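PDB 2FPO: ribosomal RNA small subunit methyltransferase D from Escherichia coli, which uses S-adenosyl-L-methionine to methylate N2 of guanine 966 of 16S rRNA in the assembled 30S particle. Local coordinates for residues G12-Q20 against R24-S31; F127-E138 against Y157-T168. All coordinates share one frame; numbering follows the deposited sequence. Where two conformers were deposited one is given.

Contact 1: residues G12-Q20 against R24-S31; sequences GQIRIIGGQ and RKLPVPDS
Ile14 and Leu26 form the hydrogen-bonded pair of a two-strand antiparallel beta hairpin, exchanging bonds both ways: Ile14 N to Leu26 O at 2.8 Å and Leu26 N to Ile14 O at 2.9 Å. Each donor lies in the plane of the carbonyl it meets. Toward the turn, Ile16 N gives Arg24 O an almost straight bond (N-H...O 173°). At the opposite end Val28 N reaches Gly12 O at 2.8 Å, but from above the carbonyl plane, 63° out of it. Gln13 faces Pro27 in a non-hydrogen-bonded pair, a place that suits a proline because no N-H is asked to cross. The outward-facing carbonyls find partners too: Pro27 O accepts from Asn96 ND2 and Arg15 O from Arg42 NH1, while the Arg15 guanidinium forms a salt bridge with Asp39. Gly12 fits because a CB there would run into Val28 O, which instead takes a CA-H...O contact from Gly12 CA at 3.2 Å.

Gln13, Arg15, Lys25 and Pro27 share one face of the hairpin; Ile14 and Leu26 take the opposite one, where Leu26 rests on Leu70 of helix 67-74 and on Leu100. Ile16 CD1 and Leu26 CD1 meet at 4.1 Å. Val28 crosses Ile14 at about a right angle, both its methyls against CG1, and its CG2 also lies over Gly12. With an alanine here both methyls would go, which would probably open a gap beside Ile14 CG1. Ile14 CG1, set beside its own backbone N (chi1 -78°), stands only 3.3 Å from Val28 CG1, tighter than usual carbon packing.

Contact 2: residues F127-E138 against Y157-T168; sequences FVDPPFRRGLLE and YVESEVENGLPT
Val128 O is gripped twice by the neighbouring parallel strand of this Rossmann-like methyltransferase fold: Glu159 N donates to it at 3.2 Å, and Val158 CA adds a CA-H...O contact at 3.4 Å. Val128 N in turn binds Tyr157 O at 2.8 Å, completing the parallel ladder. Strands 123-128 and 154-161 are the two arms of a beta-alpha-beta unit whose helix is 137-146. Beta-branched valines suit the strands: Val128 and Val158 share one face of the sheet, which helix 137-146 covers through Leu137, Thr140 and Leu144. Leu137 divides its methyls, CD1 against Val158 CG1 at 3.6 Å and CD2 near Pro167 CB. On the other face Phe127 CD1 lies obliquely against Tyr157 CB, and both aromatic side chains pack on helix 39-53.

Past the strand end, Asp-Pro-Pro-Phe (129-132) matches the motif that in related amino-methyltransferases lines the target-base site; a similar role here is probable. The Asp129 side chain runs alongside that of Glu159, their carboxylate planes 31° apart, and the acceptors Asp129 OD1 and Glu159 OE2 stand 3.3 Å apart without a bond. Tyr157 OH steadies Glu159, donating to OE1 at 2.7 Å on the anti side of the carboxylate.

Arg133 O accepts from both Leu136 N and Leu137 N, tying loop to helix. Arg133 CG is anti to the backbone N (chi1 -176°), and bends at chi2 and chi3 lay the guanidinium by Asn164. Asn164 ND2 sits over one face, 3.1 Å from Arg133 NH2, two donors not hydrogen-bonded, with the planes 48° apart; Arg134 CB covers the opposite face. The Glu138 side chain crosses those of Pro167 and Thr168 at about a right angle, and Thr168 N gives Glu138 OE2 a weak bond, 3.4 Å.

Overall arrangement
Contact 1 comes first along the chain and is complete before contact 2 begins. Their centres lie 24 Å apart and their nearest atoms about 11 Å, so they do not touch. Contact 1 is a separate two-stranded hairpin near the surface, packed on helices 67-74 and 87-99; contact 2 belongs to the seven-stranded mixed sheet, where strand 123-128 lies between 57-60 and 154-161. Helix 39-53 links them: its first residues meet Ile17 of contact 1, while Leu45 packs against both Phe127 and Tyr157 of contact 2. Forming a sheet of its own outside the seven-stranded one, the N-terminal hairpin appears to be an addition to the methyltransferase core, whereas contact 2 builds the core itself and leads into its Asp-Pro-Pro-Phe loop.

Contact 1: residues G12-Q20 against R24-S31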
loop_
_atom_site.group_PDB
_atom_site.type_symbol
_atom_site.label_atom_id
_atom_site.label_comp_id
_atom_site.label_asym_id
_atom_site.label_seq_id
_atom_site.Cartn_x
_atom_site.Cartn_y
_atom_site.Cartn_z
ATOM N N GLY A 12 -17.184 11.046 -5.383
ATOM C CA GLY A 12 -15.697 10.805 -5.295
ATOM C C GLY A 12 -15.137 10.248 -6.588
ATOM O O GLY A 12 -15.713 9.323 -7.178
ATOM N N GLN A 13 -14.021 10.835 -7.034
ATOM C CA GLN A 13 -13.278 10.360 -8.203
ATOM C C GLN A 13 -11.817 10.109 -7.821
ATOM O O GLN A 13 -11.221 10.878 -7.051
ATOM C CB GLN A 13 -13.312 11.384 -9.340
ATOM C CG GLN A 13 -14.696 11.793 -9.858
ATOM C CD GLN A 13 -14.975 11.298 -11.275
ATOM O OE1 GLN A 13 -15.807 10.416 -11.489
ATOM N NE2 GLN A 13 -14.276 11.864 -12.245
ATOM N N ILE A 14 -11.258 9.027 -8.368
ATOM C CA ILE A 14 -9.835 8.694 -8.270
ATOM C C ILE A 14 -9.284 8.749 -9.683
ATOM O O ILE A 14 -9.880 8.179 -10.599
ATOM C CB ILE A 14 -9.629 7.264 -7.652
ATOM C CG1 ILE A 14 -9.800 7.295 -6.137
ATOM C CG2 ILE A 14 -8.250 6.675 -7.972
ATOM C CD1 ILE A 14 -9.174 8.475 -5.423
ATOM N N ARG A 15 -8.166 9.447 -9.885
ATOM C CA ARG A 15 -7.530 9.395 -11.198
ATOM C C ARG A 15 -6.253 8.559 -11.115
ATOM O O ARG A 15 -5.445 8.759 -10.220
ATOM C CB ARG A 15 -7.279 10.793 -11.788
ATOM C CG ARG A 15 -7.113 10.765 -13.319
ATOM C CD ARG A 15 -6.645 12.113 -13.920
ATOM N NE ARG A 15 -5.617 12.738 -13.087
ATOM C CZ ARG A 15 -4.789 13.703 -13.477
ATOM N NH1 ARG A 15 -4.829 14.181 -14.722
ATOM N NH2 ARG A 15 -3.906 14.186 -12.606
ATOM N N ILE A 16 -6.126 7.588 -12.021
ATOM C CA ILE A 16 -4.913 6.804 -12.177
ATOM C C ILE A 16 -3.926 7.621 -13.036
ATOM O O ILE A 16 -4.195 7.951 -14.193
ATOM C CB ILE A 16 -5.188 5.410 -12.763
ATOM C CG1 ILE A 16 -5.985 4.559 -11.745
ATOM C CG2 ILE A 16 -3.868 4.719 -13.125
ATOM C CD1 ILE A 16 -6.464 3.226 -12.256
ATOM N N ILE A 17 -2.793 7.972 -12.444
ATOM C CA ILE A 17 -1.917 8.928 -13.107
ATOM C C ILE A 17 -0.837 8.298 -13.978
ATOM O O ILE A 17 -0.178 9.012 -14.730
ATOM C CB ILE A 17 -1.309 9.939 -12.117
ATOM C CG1 ILE A 17 -0.590 9.217 -10.998
ATOM C CG2 ILE A 17 -2.390 10.895 -11.584
ATOM C CD1 ILE A 17 0.530 10.004 -10.422
ATOM N N GLY A 18 -0.666 6.975 -13.883
ATOM C CA GLY A 18 0.348 6.281 -14.667
ATOM C C GLY A 18 -0.023 4.893 -15.148
ATOM O O GLY A 18 -1.035 4.325 -14.732
ATOM N N GLY A 19 0.824 4.348 -16.016
ATOM C CA GLY A 19 0.711 2.983 -16.537
ATOM C C GLY A 19 -0.387 2.725 -17.565
ATOM O O GLY A 19 -0.812 3.619 -18.294
ATOM N N GLN A 20 -0.865 1.494 -17.612
ATOM C CA GLN A 20 -1.816 1.106 -18.650
ATOM C C GLN A 20 -3.173 1.806 -18.552
ATOM O O GLN A 20 -3.828 1.976 -19.568
ATOM C CB GLN A 20 -1.987 -0.408 -18.695
ATOM C CG GLN A 20 -2.622 -1.008 -17.463
ATOM C CD GLN A 20 -2.565 -2.511 -17.495
ATOM O OE1 GLN A 20 -3.041 -3.147 -18.449
ATOM N NE2 GLN A 20 -1.975 -3.099 -16.456
ATOM N N ARG A 24 -7.304 7.135 -16.639
ATOM C CA ARG A 24 -8.630 6.540 -16.403
ATOM C C ARG A 24 -9.166 7.046 -15.064
ATOM O O ARG A 24 -8.427 7.092 -14.090
ATOM C CB ARG A 24 -8.597 4.987 -16.430
ATOM C CG ARG A 24 -8.308 4.365 -17.832
ATOM C CD ARG A 24 -9.530 4.373 -18.750
ATOM N NE ARG A 24 -10.640 3.653 -18.155
ATOM C CZ ARG A 24 -10.826 2.340 -18.281
ATOM N NH1 ARG A 24 -9.975 1.617 -19.011
ATOM N NH2 ARG A 24 -11.873 1.753 -17.701
ATOM N N LYS A 25 -10.446 7.415 -15.039
ATOM C CA LYS A 25 -11.120 7.985 -13.864
ATOM C C LYS A 25 -12.096 6.951 -13.262
ATOM O O LYS A 25 -12.843 6.320 -14.025
ATOM C CB LYS A 25 -11.890 9.247 -14.290
ATOM C CG LYS A 25 -11.189 10.081 -15.371
ATOM C CD LYS A 25 -11.903 11.398 -15.654
ATOM C CE LYS A 25 -11.203 12.189 -16.754
ATOM N NZ LYS A 25 -9.814 12.603 -16.365
ATOM N N LEU A 26 -12.106 6.810 -11.927
ATOM C CA LEU A 26 -12.924 5.803 -11.204
ATOM C C LEU A 26 -13.675 6.379 -9.990
ATOM O O LEU A 26 -13.127 7.197 -9.264
ATOM C CB LEU A 26 -12.044 4.625 -10.728
ATOM C CG LEU A 26 -11.300 3.744 -11.742
ATOM C CD1 LEU A 26 -10.305 2.895 -11.012
ATOM C CD2 LEU A 26 -12.217 2.863 -12.589
ATOM N N PRO A 27 -14.935 5.938 -9.756
ATOM C CA PRO A 27 -15.742 6.460 -8.637
ATOM C C PRO A 27 -15.346 5.860 -7.283
ATOM O O PRO A 27 -15.182 4.650 -7.178
ATOM C CB PRO A 27 -17.150 6.011 -9.001
ATOM C CG PRO A 27 -16.921 4.715 -9.678
ATOM C CD PRO A 27 -15.687 4.932 -10.526
ATOM N N VAL A 28 -15.168 6.705 -6.268
ATOM C CA VAL A 28 -14.891 6.233 -4.910
ATOM C C VAL A 28 -15.847 6.888 -3.943
ATOM O O VAL A 28 -15.740 8.083 -3.678
ATOM C CB VAL A 28 -13.410 6.404 -4.452
ATOM C CG1 VAL A 28 -12.510 5.533 -5.290
ATOM C CG2 VAL A 28 -12.967 7.880 -4.478
ATOM N N PRO A 29 -16.747 6.082 -3.359
ATOM C CA PRO A 29 -18.044 6.528 -2.865
ATOM C C PRO A 29 -17.977 7.564 -1.737
ATOM O O PRO A 29 -16.891 7.938 -1.281
ATOM C CB PRO A 29 -18.691 5.223 -2.372
ATOM C CG PRO A 29 -17.525 4.338 -2.005
ATOM C CD PRO A 29 -16.501 4.654 -3.055
ATOM N N ASP A 30 -19.161 8.009 -1.319
ATOM C CA ASP A 30 -19.367 9.017 -0.274
ATOM C C ASP A 30 -18.941 8.581 1.146
ATOM O O ASP A 30 -19.780 8.193 1.968
ATOM C CB ASP A 30 -20.846 9.462 -0.279
ATOM C CG ASP A 30 -21.827 8.303 -0.569
ATOM O OD1 ASP A 30 -21.406 7.121 -0.643
ATOM O OD2 ASP A 30 -23.035 8.581 -0.736
ATOM N N SER A 31 -17.640 8.660 1.427
ATOM C CA SER A 31 -17.107 8.401 2.771
ATOM C C SER A 31 -15.676 8.917 2.910
ATOM O O SER A 31 -15.001 9.194 1.917
ATOM C CB SER A 31 -17.190 6.904 3.143
ATOM O OG SER A 31 -16.258 6.124 2.415
#

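Contact 2: residues F127-E138 against Y157-T168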
loop_
_atom_site.group_PDB
_atom_site.type_symbol
_atom_site.label_atom_id
_atom_site.label_comp_id
_atom_site.label_asym_id
_atom_site.label_seq_id
_atom_site.Cartn_x
_atom_site.Cartn_y
_atom_site.Cartn_z
ATOM N N PHE A 127 2.178 -1.361 1.169
ATOM C CA PHE A 127 1.710 -0.014 1.470
ATOM C C PHE A 127 1.068 0.014 2.859
ATOM O O PHE A 127 0.125 -0.738 3.129
ATOM C CB PHE A 127 0.687 0.473 0.444
ATOM C CG PHE A 127 1.168 0.379 -0.993
ATOM C CD1 PHE A 127 2.145 1.261 -1.486
ATOM C CD2 PHE A 127 0.615 -0.553 -1.857
ATOM C CE1 PHE A 127 2.598 1.153 -2.836
ATOM C CE2 PHE A 127 1.052 -0.657 -3.210
ATOM C CZ PHE A 127 2.046 0.197 -3.691
ATOM N N VAL A 128 1.581 0.914 3.700
ATOM C CA VAL A 128 1.126 1.099 5.093
ATOM C C VAL A 128 0.762 2.566 5.326
ATOM O O VAL A 128 1.562 3.387 5.796
ATOM C CB VAL A 128 2.178 0.609 6.137
ATOM C CG1 VAL A 128 1.584 0.638 7.571
ATOM C CG2 VAL A 128 2.711 -0.765 5.774
ATOM N N ASP A 129 -0.480 2.891 5.007
ATOM C CA ASP A 129 -0.988 4.229 5.203
ATOM C C ASP A 129 -2.264 4.082 6.033
ATOM O O ASP A 129 -3.357 4.110 5.495
ATOM C CB ASP A 129 -1.279 4.887 3.852
ATOM C CG ASP A 129 -1.910 6.273 4.002
ATOM O OD1 ASP A 129 -1.645 6.962 5.029
ATOM O OD2 ASP A 129 -2.694 6.662 3.110
ATOM N N PRO A 130 -2.121 3.870 7.356
ATOM C CA PRO A 130 -3.351 3.677 8.134
ATOM C C PRO A 130 -4.223 4.930 8.308
ATOM O O PRO A 130 -3.694 6.066 8.237
ATOM C CB PRO A 130 -2.831 3.129 9.479
ATOM C CG PRO A 130 -1.436 3.682 9.582
ATOM C CD PRO A 130 -0.903 3.729 8.176
ATOM N N PRO A 131 -5.550 4.741 8.543
ATOM C CA PRO A 131 -6.471 5.860 8.708
ATOM C C PRO A 131 -6.104 6.694 9.938
ATOM O O PRO A 131 -6.341 7.897 9.977
ATOM C CB PRO A 131 -7.857 5.166 8.868
ATOM C CG PRO A 131 -7.529 3.824 9.414
ATOM C CD PRO A 131 -6.255 3.448 8.671
ATOM N N PHE A 132 -5.511 6.051 10.934
ATOM C CA PHE A 132 -4.902 6.780 12.046
ATOM C C PHE A 132 -3.634 6.009 12.448
ATOM O O PHE A 132 -3.525 4.824 12.161
ATOM C CB PHE A 132 -5.912 6.987 13.206
ATOM C CG PHE A 132 -6.499 5.705 13.719
ATOM C CD1 PHE A 132 -5.823 4.959 14.688
ATOM C CD2 PHE A 132 -7.696 5.211 13.198
ATOM C CE1 PHE A 132 -6.340 3.749 15.146
ATOM C CE2 PHE A 132 -8.230 4.015 13.661
ATOM C CZ PHE A 132 -7.546 3.270 14.630
ATOM N N ARG A 133 -2.701 6.679 13.120
ATOM C CA ARG A 133 -1.339 6.173 13.357
ATOM C C ARG A 133 -1.242 5.289 14.608
ATOM O O ARG A 133 -0.831 4.114 14.551
ATOM C CB ARG A 133 -0.392 7.382 13.517
ATOM C CG ARG A 133 1.106 7.079 13.680
ATOM C CD ARG A 133 1.611 7.044 15.142
ATOM N NE ARG A 133 1.176 8.175 15.964
ATOM C CZ ARG A 133 1.514 8.349 17.239
ATOM N NH1 ARG A 133 2.306 7.472 17.850
ATOM N NH2 ARG A 133 1.056 9.400 17.910
ATOM N N ARG A 134 -1.565 5.906 15.744
ATOM C CA ARG A 134 -1.352 5.286 17.038
ATOM C C ARG A 134 -2.356 4.187 17.313
ATOM O O ARG A 134 -3.573 4.425 17.384
ATOM C CB ARG A 134 -1.339 6.337 18.161
ATOM C CG ARG A 134 -0.823 5.768 19.479
ATOM C CD ARG A 134 -0.076 6.785 20.356
ATOM N NE ARG A 134 -0.766 8.066 20.520
ATOM C CZ ARG A 134 -1.998 8.208 20.988
ATOM N NH1 ARG A 134 -2.716 7.133 21.332
ATOM N NH2 ARG A 134 -2.512 9.432 21.097
ATOM N N GLY A 135 -1.822 2.979 17.487
ATOM C CA GLY A 135 -2.644 1.770 17.583
ATOM C C GLY A 135 -2.571 0.869 16.368
ATOM O O GLY A 135 -2.917 -0.298 16.451
ATOM N N LEU A 136 -2.142 1.415 15.223
ATOM C CA LEU A 136 -2.064 0.659 13.969
ATOM C C LEU A 136 -0.662 0.643 13.364
ATOM O O LEU A 136 -0.213 -0.384 12.899
ATOM C CB LEU A 136 -3.048 1.206 12.910
ATOM C CG LEU A 136 -4.564 1.216 13.199
ATOM C CD1 LEU A 136 -5.278 1.869 12.051
ATOM C CD2 LEU A 136 -5.153 -0.196 13.463
ATOM N N LEU A 137 0.021 1.776 13.322
ATOM C CA LEU A 137 1.217 1.853 12.479
ATOM C C LEU A 137 2.324 0.862 12.883
ATOM O O LEU A 137 2.720 0.016 12.082
ATOM C CB LEU A 137 1.789 3.273 12.437
ATOM C CG LEU A 137 2.937 3.502 11.432
ATOM C CD1 LEU A 137 2.484 3.283 9.984
ATOM C CD2 LEU A 137 3.517 4.884 11.551
ATOM N N GLU A 138 2.820 0.983 14.113
ATOM C CA GLU A 138 3.883 0.102 14.561
ATOM C C GLU A 138 3.476 -1.357 14.654
ATOM O O GLU A 138 4.318 -2.225 14.418
ATOM C CB GLU A 138 4.473 0.556 15.893
ATOM C CG GLU A 138 5.745 1.370 15.720
ATOM C CD GLU A 138 5.509 2.850 15.842
ATOM O OE1 GLU A 138 4.625 3.360 15.104
ATOM O OE2 GLU A 138 6.200 3.496 16.672
ATOM N N TYR A 157 6.129 1.046 2.196
ATOM C CA TYR A 157 5.815 2.468 2.170
ATOM C C TYR A 157 5.045 2.763 3.440
ATOM O O TYR A 157 4.097 2.045 3.772
ATOM C CB TYR A 157 4.997 2.818 0.910
ATOM C CG TYR A 157 4.325 4.190 0.916
ATOM C CD1 TYR A 157 5.067 5.363 0.731
ATOM C CD2 TYR A 157 2.948 4.303 1.097
ATOM C CE1 TYR A 157 4.442 6.625 0.733
ATOM C CE2 TYR A 157 2.322 5.545 1.102
ATOM C CZ TYR A 157 3.060 6.696 0.927
ATOM O OH TYR A 157 2.406 7.911 0.923
ATOM N N VAL A 158 5.484 3.796 4.152
ATOM C CA VAL A 158 4.890 4.194 5.415
ATOM C C VAL A 158 4.623 5.689 5.347
ATOM O O VAL A 158 5.499 6.483 5.010
ATOM C CB VAL A 158 5.815 3.855 6.661
ATOM C CG1 VAL A 158 5.193 4.375 7.948
ATOM C CG2 VAL A 158 6.046 2.373 6.765
ATOM N N GLU A 159 3.371 6.051 5.597
ATOM C CA GLU A 159 2.954 7.426 5.659
ATOM C C GLU A 159 2.598 7.784 7.126
ATOM O O GLU A 159 1.886 7.030 7.818
ATOM C CB GLU A 159 1.758 7.614 4.731
ATOM C CG GLU A 159 1.241 8.996 4.667
ATOM C CD GLU A 159 0.177 9.185 3.584
ATOM O OE1 GLU A 159 0.349 8.654 2.456
ATOM O OE2 GLU A 159 -0.811 9.894 3.885
ATOM N N SER A 160 3.105 8.929 7.587
ATOM C CA SER A 160 2.940 9.332 8.977
ATOM C C SER A 160 3.139 10.832 9.184
ATOM O O SER A 160 3.977 11.433 8.540
ATOM C CB SER A 160 3.924 8.552 9.853
ATOM O OG SER A 160 3.601 8.703 11.221
ATOM N N GLU A 161 2.375 11.417 10.108
ATOM C CA GLU A 161 2.534 12.826 10.460
ATOM C C GLU A 161 3.913 13.056 11.066
ATOM O O GLU A 161 4.349 12.290 11.932
ATOM C CB GLU A 161 1.449 13.267 11.449
ATOM C CG GLU A 161 0.068 13.423 10.839
ATOM C CD GLU A 161 -0.496 12.119 10.272
ATOM O OE1 GLU A 161 -0.483 11.083 10.988
ATOM O OE2 GLU A 161 -0.954 12.145 9.105
ATOM N N VAL A 162 4.591 14.094 10.591
ATOM C CA VAL A 162 5.930 14.488 11.085
ATOM C C VAL A 162 6.004 14.498 12.615
ATOM O O VAL A 162 6.920 13.916 13.211
ATOM C CB VAL A 162 6.339 15.875 10.554
ATOM C CG1 VAL A 162 7.524 16.431 11.333
ATOM C CG2 VAL A 162 6.670 15.781 9.089
ATOM N N GLU A 163 5.002 15.130 13.223
ATOM C CA GLU A 163 4.859 15.266 14.671
ATOM C C GLU A 163 5.062 13.956 15.440
ATOM O O GLU A 163 5.402 13.981 16.634
ATOM C CB GLU A 163 3.457 15.784 14.969
ATOM C CG GLU A 163 3.367 16.750 16.117
ATOM C CD GLU A 163 1.958 17.295 16.287
ATOM O OE1 GLU A 163 1.023 16.685 15.718
ATOM O OE2 GLU A 163 1.797 18.325 16.989
ATOM N N ASN A 164 4.861 12.831 14.750
ATOM C CA ASN A 164 4.957 11.508 15.353
ATOM C C ASN A 164 6.387 11.040 15.524
ATOM O O ASN A 164 6.631 10.139 16.311
ATOM C CB ASN A 164 4.195 10.457 14.526
ATOM C CG ASN A 164 2.686 10.646 14.561
ATOM O OD1 ASN A 164 1.973 10.287 13.612
ATOM N ND2 ASN A 164 2.187 11.193 15.657
ATOM N N GLY A 165 7.319 11.649 14.793
ATOM C CA GLY A 165 8.694 11.164 14.712
ATOM C C GLY A 165 8.859 9.956 13.792
ATOM O O GLY A 165 7.916 9.548 13.088
ATOM N N LEU A 166 10.054 9.365 13.804
ATOM C CA LEU A 166 10.312 8.141 13.044
ATOM C C LEU A 166 9.624 6.973 13.729
ATOM O O LEU A 166 9.728 6.839 14.952
ATOM C CB LEU A 166 11.812 7.857 12.970
ATOM C CG LEU A 166 12.707 8.818 12.209
ATOM C CD1 LEU A 166 14.098 8.767 12.828
ATOM C CD2 LEU A 166 12.753 8.504 10.705
ATOM N N PRO A 167 8.898 6.127 12.955
ATOM C CA PRO A 167 8.322 4.943 13.617
ATOM C C PRO A 167 9.399 3.928 14.005
ATOM O O PRO A 167 10.432 3.834 13.340
ATOM C CB PRO A 167 7.410 4.342 12.543
ATOM C CG PRO A 167 8.047 4.765 11.237
ATOM C CD PRO A 167 8.551 6.182 11.521
ATOM N N THR A 168 9.145 3.199 15.091
ATOM C CA THR A 168 9.934 2.043 15.465
ATOM C C THR A 168 9.782 0.993 14.356
ATOM O O THR A 168 8.660 0.595 13.979
ATOM C CB THR A 168 9.522 1.515 16.883
ATOM O OG1 THR A 168 9.619 2.590 17.823
ATOM C CG2 THR A 168 10.450 0.387 17.373
#